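Local coordinates for putative outer membrane lipoprotein (PDB 2RD1), which is of unknown function but is probably a small lipid-tethered lipoprotein of the bacterial cell envelope, at residues A[5-10]-A[30-35]. Residues are numbered along the deposited sequence; the frame is centred on the assembly and turned at random.
Sequences YVMTTK and TSYTDQ
The selenium of Met-7, a selenomethionine standing in for methionine, sits over one face of the Tyr-32 ring: atom SE stands 4.7 Å from the ring centroid and 19° off the ring normal, a Met-aromatic contact. The tyrosine suits its place because its broad flat face offers the polarisable SE a surface to rest on. The side chain of Tyr-32 also touches Pro-21, Thr-17 and Arg-40. Met-7 is long enough to bridge two sheets whose backbones stay far apart, Met-7 CA to Tyr-32 CA being 9.6 Å. Its chain runs extended through chi1 and chi2, then bends at chi3 (-82°), a bend that brings CE within 4.2 Å of both Tyr-32 CD1, approached obliquely, and Thr-30 CG2, met tip to tip. Threonine suits its place by having two branches: CG2, anti to the backbone N, faces the apolar core, while OG1 is hydrogen-bonded to Ser-44 OG. No hydrogen bond joins the two strands here, for each pairs within its own sheet. Cohesion between the sheets of this small all-beta domain, placed in the SH3 clan, therefore rests at this point on dispersion and on the polarisable chalcogen, sulfur in the natural protein, over the aromatic face.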
# COMPACT_ATOMS: atom_id res chain seq x y z
N TYR A 5 1.64 4.00 -5.02
CA TYR A 5 2.51 3.14 -4.25
C TYR A 5 2.02 1.75 -4.56
O TYR A 5 0.84 1.55 -4.87
CB TYR A 5 2.36 3.39 -2.75
CG TYR A 5 3.28 4.46 -2.20
CD1 TYR A 5 3.09 5.80 -2.49
CD2 TYR A 5 4.34 4.11 -1.36
CE1 TYR A 5 3.94 6.78 -1.97
CE2 TYR A 5 5.19 5.08 -0.83
CZ TYR A 5 4.99 6.41 -1.14
OH TYR A 5 5.83 7.37 -0.61
N VAL A 6 2.94 0.79 -4.50
CA VAL A 6 2.60 -0.59 -4.75
C VAL A 6 2.85 -1.34 -3.46
O VAL A 6 3.96 -1.34 -2.91
CB VAL A 6 3.44 -1.20 -5.87
CG1 VAL A 6 3.15 -2.70 -5.98
CG2 VAL A 6 3.13 -0.50 -7.17
N MSE A 7 1.80 -1.97 -2.97
CA MSE A 7 1.81 -2.73 -1.74
C MSE A 7 1.85 -4.22 -2.05
O MSE A 7 1.08 -4.71 -2.87
CB MSE A 7 0.55 -2.41 -0.94
CG MSE A 7 0.37 -3.20 0.34
SE MSE A 7 -1.35 -2.82 1.15
CE MSE A 7 -0.89 -1.19 2.06
N THR A 8 2.75 -4.94 -1.39
CA THR A 8 2.85 -6.37 -1.57
C THR A 8 2.45 -7.00 -0.24
O THR A 8 2.98 -6.66 0.81
CB THR A 8 4.27 -6.80 -1.92
OG1 THR A 8 4.65 -6.17 -3.16
CG2 THR A 8 4.35 -8.32 -2.10
N THR A 9 1.49 -7.92 -0.29
CA THR A 9 1.03 -8.55 0.95
C THR A 9 1.74 -9.85 1.26
O THR A 9 2.37 -10.47 0.40
CB THR A 9 -0.51 -8.78 0.93
OG1 THR A 9 -0.85 -9.79 -0.03
CG2 THR A 9 -1.25 -7.47 0.57
N LYS A 10 1.64 -10.26 2.52
CA LYS A 10 2.25 -11.48 3.01
C LYS A 10 1.83 -12.68 2.18
O LYS A 10 2.65 -13.54 1.86
CB LYS A 10 1.88 -11.68 4.48
CG LYS A 10 2.56 -12.88 5.14
CD LYS A 10 2.27 -12.92 6.63
CE LYS A 10 2.91 -14.12 7.29
NZ LYS A 10 2.75 -14.09 8.77
N THR A 30 -3.13 -0.53 8.68
CA THR A 30 -2.56 0.34 7.68
C THR A 30 -3.71 0.67 6.74
O THR A 30 -4.25 -0.21 6.08
CB THR A 30 -1.44 -0.34 6.87
OG1 THR A 30 -0.37 -0.73 7.74
CG2 THR A 30 -0.88 0.61 5.82
N SER A 31 -4.10 1.93 6.70
CA SER A 31 -5.19 2.33 5.84
C SER A 31 -4.64 2.84 4.51
O SER A 31 -3.59 3.49 4.48
CB SER A 31 -6.00 3.43 6.50
OG SER A 31 -5.23 4.61 6.63
N TYR A 32 -5.34 2.52 3.43
CA TYR A 32 -4.95 2.96 2.10
C TYR A 32 -6.19 3.22 1.26
O TYR A 32 -7.30 2.88 1.66
CB TYR A 32 -4.09 1.91 1.39
CG TYR A 32 -4.82 0.61 1.10
CD1 TYR A 32 -5.01 -0.35 2.09
CD2 TYR A 32 -5.31 0.35 -0.17
CE1 TYR A 32 -5.68 -1.55 1.81
CE2 TYR A 32 -5.98 -0.84 -0.46
CZ TYR A 32 -6.15 -1.79 0.53
OH TYR A 32 -6.79 -2.97 0.24
N THR A 33 -5.99 3.80 0.08
CA THR A 33 -7.07 4.10 -0.86
C THR A 33 -6.80 3.34 -2.15
O THR A 33 -5.79 3.60 -2.81
CB THR A 33 -7.12 5.60 -1.20
OG1 THR A 33 -7.13 6.37 -0.00
CG2 THR A 33 -8.36 5.91 -2.02
N ASP A 34 -7.68 2.41 -2.51
CA ASP A 34 -7.46 1.66 -3.74
C ASP A 34 -7.61 2.52 -4.99
O ASP A 34 -7.81 3.73 -4.89
CB ASP A 34 -8.40 0.45 -3.81
CG ASP A 34 -9.87 0.84 -3.73
OD1 ASP A 34 -10.29 1.78 -4.42
OD2 ASP A 34 -10.61 0.17 -2.97
N GLN A 35 -7.52 1.89 -6.16
CA GLN A 35 -7.64 2.60 -7.43
C GLN A 35 -9.05 3.11 -7.71
O GLN A 35 -9.26 3.82 -8.69
CB GLN A 35 -7.19 1.71 -8.59
CG GLN A 35 -5.68 1.58 -8.74
CD GLN A 35 -4.99 2.92 -8.96
OE1 GLN A 35 -4.88 3.74 -8.04
NE2 GLN A 35 -4.53 3.16 -10.18